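Local coordinates for protein putative phosphosugar isomerase (Silicibacter pomeroyi DSS-3, PDB 3FJ1) that is of unknown function but, with two SIS domains, probably binds phosphosugars or related sugar derivatives, perhaps as an isomerase or aminotransferase, at residues 57-62 / 216-221; 63-68 / 165-170; 109-114 / 119-124. All blocks are in the same frame, centred on the assembly; numbering follows the deposited sequence. Where two conformers were deposited one is given.

Contact 1. Residues 57-62 / 216-221; sequences VCTYLS and SLAVSN
Ala218 sets its methyl between Thr59 and Tyr60, close against the backbone of the facing helix. Its CB lies 3.3 Å from Tyr60 N and 3.5 Å from Tyr60 CB. Thr59 meets the same methyl from a neighbouring direction; its CG2 is 3.8 Å from Ala218 CB. Thr59 CG2 stands anti to the backbone N, and this carries the methyl branch to Ala218. The OG1 branch takes a different course. Thr59 OG1 is hydrogen-bonded to Asp55 O and lies 2.8 Å from a water oxygen. The same water accepts a hydrogen bond from Asn221 ND2 at 2.9 Å, so a water bridge joins the helices beside the apolar patch. The two helix segments run antiparallel, at 172°, with axes 8.3 Å apart. A methyl as the central group suits this short spacing. Helix 53-69 belongs to the first SIS domain and helix 217-231 to the second. Each follows the first strand of its own five-stranded parallel sheet, and the two sheets share one strand order. The contact therefore pairs equivalent helices across the domain interface, its centre about 5 Å from the centre of the chain. The Tyr60 ring extends the contact past Ala218. Its CG is anti to the backbone N (chi1 -165°), and the ring reaches along the opposite helix to Val219. There Val219 CG1 lies 4.0 Å from Tyr60 CE2, and the two side chains meet obliquely. Tyr60 OH is hydrogen-bonded to Leu306 O. Pro309 of helix 308-326 touches both Tyr60 and Val219. Asn221 OD1 is bonded to Ser237 OG, which ties down the far end of the amide that donates to the bridging water.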
loop_
_atom_site.group_PDB
_atom_site.type_symbol
_atom_site.label_atom_id
_atom_site.label_comp_id
_atom_site.label_asym_id
_atom_site.label_seq_id
_atom_site.Cartn_x
_atom_site.Cartn_y
_atom_site.Cartn_z
ATOM N N VAL A 57 -7.800 -1.353 7.929
ATOM C CA VAL A 57 -8.523 -2.473 8.492
ATOM C C VAL A 57 -8.277 -3.703 7.632
ATOM O O VAL A 57 -8.016 -4.794 8.123
ATOM C CB VAL A 57 -10.013 -2.198 8.622
ATOM C CG1 VAL A 57 -10.711 -3.499 9.128
ATOM C CG2 VAL A 57 -10.250 -0.993 9.566
ATOM N N CYS A 58 -8.388 -3.528 6.325
ATOM C CA CYS A 58 -8.158 -4.636 5.389
ATOM C C CYS A 58 -6.720 -5.198 5.474
ATOM O O CYS A 58 -6.511 -6.410 5.446
ATOM C CB CYS A 58 -8.522 -4.217 3.994
ATOM S SG CYS A 58 -10.328 -4.166 3.722
ATOM N N THR A 59 -5.738 -4.323 5.631
ATOM C CA THR A 59 -4.373 -4.797 5.825
ATOM C C THR A 59 -4.275 -5.665 7.076
ATOM O O THR A 59 -3.693 -6.754 7.042
ATOM C CB THR A 59 -3.399 -3.625 5.917
ATOM O OG1 THR A 59 -3.468 -2.870 4.696
ATOM C CG2 THR A 59 -1.943 -4.110 6.200
ATOM N N TYR A 60 -4.851 -5.185 8.175
ATOM C CA TYR A 60 -4.938 -5.929 9.433
ATOM C C TYR A 60 -5.583 -7.317 9.207
ATOM O O TYR A 60 -5.001 -8.349 9.543
ATOM C CB TYR A 60 -5.722 -5.074 10.430
ATOM C CG TYR A 60 -5.658 -5.440 11.893
ATOM C CD1 TYR A 60 -5.472 -6.737 12.329
ATOM C CD2 TYR A 60 -5.923 -4.470 12.859
ATOM C CE1 TYR A 60 -5.490 -7.054 13.691
ATOM C CE2 TYR A 60 -5.955 -4.789 14.198
ATOM C CZ TYR A 60 -5.732 -6.064 14.609
ATOM O OH TYR A 60 -5.764 -6.336 15.939
ATOM N N LEU A 61 -6.740 -7.333 8.554
ATOM C CA LEU A 61 -7.444 -8.564 8.292
ATOM C C LEU A 61 -6.741 -9.490 7.285
ATOM O O LEU A 61 -6.939 -10.699 7.374
ATOM C CB LEU A 61 -8.872 -8.277 7.870
ATOM C CG LEU A 61 -9.746 -7.543 8.918
ATOM C CD1 LEU A 61 -11.154 -7.279 8.304
ATOM C CD2 LEU A 61 -9.819 -8.303 10.248
ATOM N N SER A 62 -5.908 -8.936 6.399
ATOM C CA SER A 62 -5.138 -9.742 5.461
ATOM C C SER A 62 -4.093 -10.545 6.230
ATOM O O SER A 62 -3.964 -11.751 6.030
ATOM C CB SER A 62 -4.493 -8.878 4.381
ATOM O OG SER A 62 -5.493 -8.186 3.675
ATOM N N SER A 216 1.075 -5.609 13.022
ATOM C CA SER A 216 1.017 -4.279 13.622
ATOM C C SER A 216 1.313 -3.154 12.615
ATOM O O SER A 216 1.087 -1.977 12.902
ATOM C CB SER A 216 1.982 -4.206 14.807
ATOM O OG SER A 216 3.325 -4.154 14.363
ATOM N N LEU A 217 1.857 -3.512 11.451
ATOM C CA LEU A 217 2.031 -2.519 10.398
ATOM C C LEU A 217 0.708 -1.875 10.016
ATOM O O LEU A 217 0.689 -0.708 9.652
ATOM C CB LEU A 217 2.698 -3.111 9.150
ATOM C CG LEU A 217 3.140 -2.107 8.076
ATOM C CD1 LEU A 217 4.042 -0.972 8.558
ATOM C CD2 LEU A 217 3.846 -2.923 6.957
ATOM N N ALA A 218 -0.397 -2.601 10.146
ATOM C CA ALA A 218 -1.723 -2.061 9.790
ATOM C C ALA A 218 -2.117 -0.924 10.734
ATOM O O ALA A 218 -2.616 0.118 10.296
ATOM C CB ALA A 218 -2.797 -3.196 9.782
ATOM N N VAL A 219 -1.890 -1.104 12.035
ATOM C CA VAL A 219 -2.202 -0.035 13.015
ATOM C C VAL A 219 -1.116 1.061 12.955
ATOM O O VAL A 219 -1.411 2.205 13.230
ATOM C CB VAL A 219 -2.437 -0.554 14.505
ATOM C CG1 VAL A 219 -3.669 -1.500 14.585
ATOM C CG2 VAL A 219 -1.181 -1.162 15.086
ATOM N N SER A 220 0.135 0.739 12.591
ATOM C CA SER A 220 1.148 1.764 12.374
ATOM C C SER A 220 0.680 2.699 11.221
ATOM O O SER A 220 0.796 3.928 11.296
ATOM C CB SER A 220 2.500 1.116 12.043
ATOM O OG SER A 220 3.505 2.108 11.876
ATOM N N ASN A 221 0.120 2.119 10.176
ATOM C CA ASN A 221 -0.366 2.892 9.015
ATOM C C ASN A 221 -1.563 3.760 9.439
ATOM O O ASN A 221 -1.684 4.926 9.089
ATOM C CB ASN A 221 -0.821 1.946 7.879
ATOM C CG ASN A 221 0.330 1.238 7.194
ATOM O OD1 ASN A 221 1.500 1.548 7.445
ATOM N ND2 ASN A 221 0.012 0.290 6.331
HETATM O O HOH W 1 -2.539 -0.294 5.144
#

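Contact 2. Residues 63-68 / 165-170; sequences YAAELL and MLLADW
The shortest hydrogen bond within the two segments, Leu67 N to Tyr63 O at 2.8 Å, belongs to the helix that presents Ala64, Ala65 and Leu68 to Leu167. Leu167 meets these three with different parts of its side chain. Its CG is anti to the carbonyl carbon (chi1 -68°), and its two methyls end at the alanines. Leu167 CD1 reaches Ala64 CB at 3.5 Å and also lies 3.7 Å from Ala65 N. The other branch, CD2, is 4.1 Å from Ala65 CB. Leu68 comes in nearer the base, with its CD1 3.8 Å from Leu167 CB. The two leucine side chains cross at a slant. The helix segments run nearly parallel, 12° apart, with axes 10.4 Å from each other. The long Leu167 bridges this gap to two alanines. Helices 53-69 and 153-171 are thereby joined within the first SIS domain. Leu176 of helix 174-181 lies against Leu68. On another side of helix 53-69, Tyr63, Glu66 and Leu67 pack on the second subunit. Across the contact only carbon side chains and backbone meet, so its cohesion is van der Waals and hydrophobic, and it depends on shape fit.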
loop_
_atom_site.group_PDB
_atom_site.type_symbol
_atom_site.label_atom_id
_atom_site.label_comp_id
_atom_site.label_asym_id
_atom_site.label_seq_id
_atom_site.Cartn_x
_atom_site.Cartn_y
_atom_site.Cartn_z
ATOM N N TYR A 63 -3.361 -9.897 7.135
ATOM C CA TYR A 63 -2.430 -10.642 8.000
ATOM C C TYR A 63 -3.163 -11.711 8.805
ATOM O O TYR A 63 -2.709 -12.864 8.880
ATOM C CB TYR A 63 -1.684 -9.720 8.963
ATOM C CG TYR A 63 -0.496 -9.090 8.316
ATOM C CD1 TYR A 63 0.677 -9.817 8.138
ATOM C CD2 TYR A 63 -0.554 -7.784 7.832
ATOM C CE1 TYR A 63 1.785 -9.259 7.502
ATOM C CE2 TYR A 63 0.567 -7.189 7.219
ATOM C CZ TYR A 63 1.719 -7.944 7.040
ATOM O OH TYR A 63 2.796 -7.357 6.393
ATOM N N ALA A 64 -4.294 -11.333 9.402
ATOM C CA ALA A 64 -5.079 -12.246 10.230
ATOM C C ALA A 64 -5.537 -13.456 9.418
ATOM O O ALA A 64 -5.435 -14.573 9.865
ATOM C CB ALA A 64 -6.312 -11.512 10.855
ATOM N N ALA A 65 -6.046 -13.245 8.208
ATOM C CA ALA A 65 -6.517 -14.394 7.393
ATOM C C ALA A 65 -5.379 -15.335 6.956
ATOM O O ALA A 65 -5.514 -16.566 6.905
ATOM C CB ALA A 65 -7.249 -13.916 6.195
ATOM N N GLU A 66 -4.273 -14.719 6.571
ATOM C CA GLU A 66 -3.092 -15.452 6.152
ATOM C C GLU A 66 -2.513 -16.234 7.323
ATOM O O GLU A 66 -2.239 -17.409 7.173
ATOM C CB GLU A 66 -2.080 -14.501 5.505
ATOM C CG GLU A 66 -2.554 -14.102 4.096
ATOM C CD GLU A 66 -1.724 -13.019 3.389
ATOM O OE1 GLU A 66 -0.701 -12.541 3.942
ATOM O OE2 GLU A 66 -2.134 -12.644 2.267
ATOM N N LEU A 67 -2.391 -15.607 8.495
ATOM C CA LEU A 67 -1.835 -16.300 9.688
ATOM C C LEU A 67 -2.764 -17.369 10.294
ATOM O O LEU A 67 -2.299 -18.422 10.745
ATOM C CB LEU A 67 -1.418 -15.286 10.761
ATOM C CG LEU A 67 -0.336 -14.266 10.351
ATOM C CD1 LEU A 67 -0.001 -13.290 11.479
ATOM C CD2 LEU A 67 0.925 -14.939 9.844
ATOM N N LEU A 68 -4.068 -17.128 10.282
ATOM C CA LEU A 68 -5.055 -18.113 10.827
ATOM C C LEU A 68 -5.457 -19.239 9.887
ATOM O O LEU A 68 -5.594 -20.396 10.297
ATOM C CB LEU A 68 -6.353 -17.430 11.205
ATOM C CG LEU A 68 -6.416 -16.662 12.478
ATOM C CD1 LEU A 68 -7.777 -15.914 12.456
ATOM C CD2 LEU A 68 -6.267 -17.562 13.754
HETATM N N MSE A 165 -13.746 -11.500 14.408
HETATM C CA MSE A 165 -14.827 -12.418 14.883
HETATM C C MSE A 165 -15.159 -13.413 13.776
HETATM O O MSE A 165 -15.276 -14.611 14.015
HETATM C CB MSE A 165 -16.090 -11.636 15.255
HETATM C CG MSE A 165 -15.998 -10.857 16.564
HETATM SE SE MSE A 165 -17.515 -9.621 16.742
HETATM C CE MSE A 165 -19.045 -10.851 16.939
ATOM N N LEU A 166 -15.243 -12.922 12.545
ATOM C CA LEU A 166 -15.595 -13.771 11.410
ATOM C C LEU A 166 -14.506 -14.791 11.194
ATOM O O LEU A 166 -14.775 -15.984 11.092
ATOM C CB LEU A 166 -15.806 -12.916 10.153
ATOM C CG LEU A 166 -16.222 -13.596 8.846
ATOM C CD1 LEU A 166 -17.578 -14.321 9.002
ATOM C CD2 LEU A 166 -16.246 -12.535 7.695
ATOM N N LEU A 167 -13.257 -14.327 11.169
ATOM C CA LEU A 167 -12.121 -15.208 10.977
ATOM C C LEU A 167 -11.983 -16.238 12.104
ATOM O O LEU A 167 -11.618 -17.385 11.860
ATOM C CB LEU A 167 -10.834 -14.394 10.853
ATOM C CG LEU A 167 -10.702 -13.531 9.601
ATOM C CD1 LEU A 167 -9.441 -12.660 9.664
ATOM C CD2 LEU A 167 -10.733 -14.400 8.381
ATOM N N ALA A 168 -12.284 -15.823 13.329
ATOM C CA ALA A 168 -12.170 -16.686 14.472
ATOM C C ALA A 168 -13.264 -17.779 14.425
ATOM O O ALA A 168 -12.980 -18.935 14.726
ATOM C CB ALA A 168 -12.256 -15.878 15.746
ATOM N N ASP A 169 -14.478 -17.419 14.023
ATOM C CA ASP A 169 -15.566 -18.414 13.915
ATOM C C ASP A 169 -15.260 -19.357 12.734
ATOM O O ASP A 169 -15.482 -20.565 12.799
ATOM C CB ASP A 169 -16.948 -17.759 13.695
ATOM C CG ASP A 169 -17.612 -17.242 14.989
ATOM O OD1 ASP A 169 -17.147 -17.568 16.126
ATOM O OD2 ASP A 169 -18.624 -16.478 14.861
ATOM N N TRP A 170 -14.759 -18.792 11.640
ATOM C CA TRP A 170 -14.422 -19.581 10.450
ATOM C C TRP A 170 -13.299 -20.576 10.753
ATOM O O TRP A 170 -13.401 -21.760 10.385
ATOM C CB TRP A 170 -14.115 -18.610 9.303
ATOM C CG TRP A 170 -13.755 -19.194 7.991
ATOM C CD1 TRP A 170 -13.871 -20.473 7.580
ATOM C CD2 TRP A 170 -13.304 -18.444 6.870
ATOM N NE1 TRP A 170 -13.442 -20.591 6.274
ATOM C CE2 TRP A 170 -13.100 -19.346 5.817
ATOM C CE3 TRP A 170 -13.028 -17.090 6.667
ATOM C CZ2 TRP A 170 -12.633 -18.936 4.564
ATOM C CZ3 TRP A 170 -12.567 -16.690 5.409
ATOM C CH2 TRP A 170 -12.365 -17.612 4.399
#

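Contact 3. Residues 109-114 / 119-124; sequences AMTRNA and ALCVAL
Ala114 and Ala119 are joined by a backbone hydrogen bond, Ala119 N to Ala114 O, 3.0 Å long. It is nearly straight at the hydrogen, 164°, but the donor is tilted 34° from the carbonyl plane. The CB atoms of these two alanines are 4.2 Å apart, close to the bond. Two residues on, within the strand, Cys121 points its CB toward the helix; Leu120 between them turns away. Cys121 SG is anti to the carbonyl carbon (chi1 -56°), which brings it 3.9 Å from Ala114 CB. Cys121 SG also lies 3.4 Å from Thr111 O. The Cys121 CB carbon meets the methyl branch of Thr111, with CG2 to CB at 3.9 Å. Thr111 thus offers its methyl to the strand, while its OG1 bonds to Ile107 O within the helix. This is the second half of a beta-alpha-beta crossover, in which strand 93-99 leads through helix 105-116 into strand 120-125. Four residues separate the two segments, and the hydrogen bond closes the turn where the chain enters the strand. The helix meets the strand through small side chains, Thr111 and Ala114, consistent with close packing on the sheet. Farther out, strand 120-125 is set between its parallel neighbours. Leu120 and Val122 bond through their backbones to strand 93-99, and Cys121 bonds likewise to His138 of strand 138-141. Ala97 and Cys95 of strand 93-99 touch Thr111 and Ala114 respectively, so the same helix face covers two adjoining strands. Val122 turns away from the helix and packs on Val34 of helix 8-41, beyond the sheet.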
loop_
_atom_site.group_PDB
_atom_site.type_symbol
_atom_site.label_atom_id
_atom_site.label_comp_id
_atom_site.label_asym_id
_atom_site.label_seq_id
_atom_site.Cartn_x
_atom_site.Cartn_y
_atom_site.Cartn_z
ATOM N N ALA A 109 -18.985 -0.432 -6.690
ATOM C CA ALA A 109 -18.742 -0.986 -8.024
ATOM C C ALA A 109 -17.830 -2.208 -8.000
ATOM O O ALA A 109 -18.091 -3.177 -8.694
ATOM C CB ALA A 109 -18.183 0.058 -8.973
HETATM N N MSE A 110 -16.755 -2.132 -7.227
HETATM C CA MSE A 110 -15.806 -3.212 -7.140
HETATM C C MSE A 110 -16.466 -4.418 -6.460
HETATM O O MSE A 110 -16.311 -5.573 -6.919
HETATM C CB MSE A 110 -14.556 -2.734 -6.416
HETATM C CG MSE A 110 -13.423 -3.713 -6.386
HETATM SE SE MSE A 110 -12.547 -4.086 -8.115
HETATM C CE MSE A 110 -13.626 -5.643 -8.366
ATOM N N THR A 111 -17.214 -4.151 -5.402
ATOM C CA THR A 111 -17.917 -5.211 -4.686
ATOM C C THR A 111 -19.001 -5.853 -5.562
ATOM O O THR A 111 -19.118 -7.072 -5.588
ATOM C CB THR A 111 -18.483 -4.730 -3.344
ATOM O OG1 THR A 111 -17.443 -4.094 -2.589
ATOM C CG2 THR A 111 -19.079 -5.909 -2.568
ATOM N N ARG A 112 -19.706 -5.036 -6.339
ATOM C CA ARG A 112 -20.721 -5.534 -7.262
ATOM C C ARG A 112 -20.091 -6.434 -8.333
ATOM O O ARG A 112 -20.584 -7.536 -8.613
ATOM C CB ARG A 112 -21.479 -4.368 -7.931
ATOM C CG ARG A 112 -22.537 -4.824 -8.938
ATOM C CD ARG A 112 -23.376 -3.666 -9.500
ATOM N NE ARG A 112 -22.583 -2.745 -10.325
ATOM C CZ ARG A 112 -22.305 -1.470 -10.028
ATOM N NH1 ARG A 112 -22.766 -0.895 -8.914
ATOM N NH2 ARG A 112 -21.547 -0.747 -10.867
ATOM N N ASN A 113 -18.997 -5.966 -8.920
ATOM C CA ASN A 113 -18.285 -6.708 -9.962
ATOM C C ASN A 113 -17.708 -8.007 -9.433
ATOM O O ASN A 113 -17.701 -9.041 -10.130
ATOM C CB ASN A 113 -17.169 -5.854 -10.611
ATOM C CG ASN A 113 -17.709 -4.911 -11.710
ATOM O OD1 ASN A 113 -18.927 -4.634 -11.776
ATOM N ND2 ASN A 113 -16.805 -4.394 -12.556
ATOM N N ALA A 114 -17.179 -7.945 -8.218
ATOM C CA ALA A 114 -16.626 -9.149 -7.580
ATOM C C ALA A 114 -17.688 -10.269 -7.538
ATOM O O ALA A 114 -17.380 -11.413 -7.867
ATOM C CB ALA A 114 -16.123 -8.827 -6.191
ATOM N N ALA A 119 -17.379 -14.158 -6.718
ATOM C CA ALA A 119 -17.001 -14.093 -5.304
ATOM C C ALA A 119 -18.230 -14.097 -4.404
ATOM O O ALA A 119 -19.331 -13.696 -4.838
ATOM C CB ALA A 119 -16.166 -12.839 -5.010
ATOM N N LEU A 120 -18.030 -14.566 -3.177
ATOM C CA LEU A 120 -19.017 -14.463 -2.097
ATOM C C LEU A 120 -18.687 -13.134 -1.442
ATOM O O LEU A 120 -17.655 -12.994 -0.784
ATOM C CB LEU A 120 -18.884 -15.615 -1.074
ATOM C CG LEU A 120 -19.804 -15.534 0.152
ATOM C CD1 LEU A 120 -21.249 -15.673 -0.276
ATOM C CD2 LEU A 120 -19.460 -16.616 1.174
ATOM N N CYS A 121 -19.536 -12.137 -1.647
ATOM C CA CYS A 121 -19.264 -10.793 -1.105
ATOM C C CYS A 121 -19.871 -10.567 0.268
ATOM O O CYS A 121 -21.080 -10.763 0.457
ATOM C CB CYS A 121 -19.742 -9.719 -2.090
ATOM S SG CYS A 121 -18.979 -9.943 -3.706
ATOM N N VAL A 122 -19.017 -10.184 1.219
ATOM C CA VAL A 122 -19.389 -9.879 2.594
ATOM C C VAL A 122 -18.972 -8.444 2.888
ATOM O O VAL A 122 -17.811 -8.086 2.651
ATOM C CB VAL A 122 -18.674 -10.827 3.586
ATOM C CG1 VAL A 122 -19.009 -10.496 5.040
ATOM C CG2 VAL A 122 -19.003 -12.303 3.278
ATOM N N ALA A 123 -19.905 -7.621 3.368
ATOM C CA ALA A 123 -19.615 -6.226 3.696
ATOM C C ALA A 123 -19.542 -6.038 5.203
ATOM O O ALA A 123 -20.414 -6.535 5.923
ATOM C CB ALA A 123 -20.682 -5.292 3.117
ATOM N N LEU A 124 -18.497 -5.337 5.660
ATOM C CA LEU A 124 -18.340 -4.894 7.044
ATOM C C LEU A 124 -18.617 -3.371 6.996
ATOM O O LEU A 124 -17.857 -2.608 6.401
ATOM C CB LEU A 124 -16.935 -5.152 7.581
ATOM C CG LEU A 124 -16.410 -6.596 7.535
ATOM C CD1 LEU A 124 -15.058 -6.728 8.269
ATOM C CD2 LEU A 124 -17.410 -7.587 8.070
#

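Overall arrangement
From the N terminus, the chain passes helix 8-41 and strand 45-49 before helix 53-69, which supplies 57-62 to contact 1 and then 63-68 to contact 2. Contact 3 comes next. It closes a short loop between 109-114 and 119-124, inside one crossover of the first SIS domain. The chain then arrives at 165-170, where contact 2 closes a larger loop round contact 3. At 216-221, in the second SIS domain, contact 1 closes the longest loop and encloses both others. The three are nested and none cross. Contacts 2 and 3 bind the first domain internally, and contact 1 joins it to the second. Leu61 touches both Leu167 and Leu124, so packing links contact 1 to each of the others.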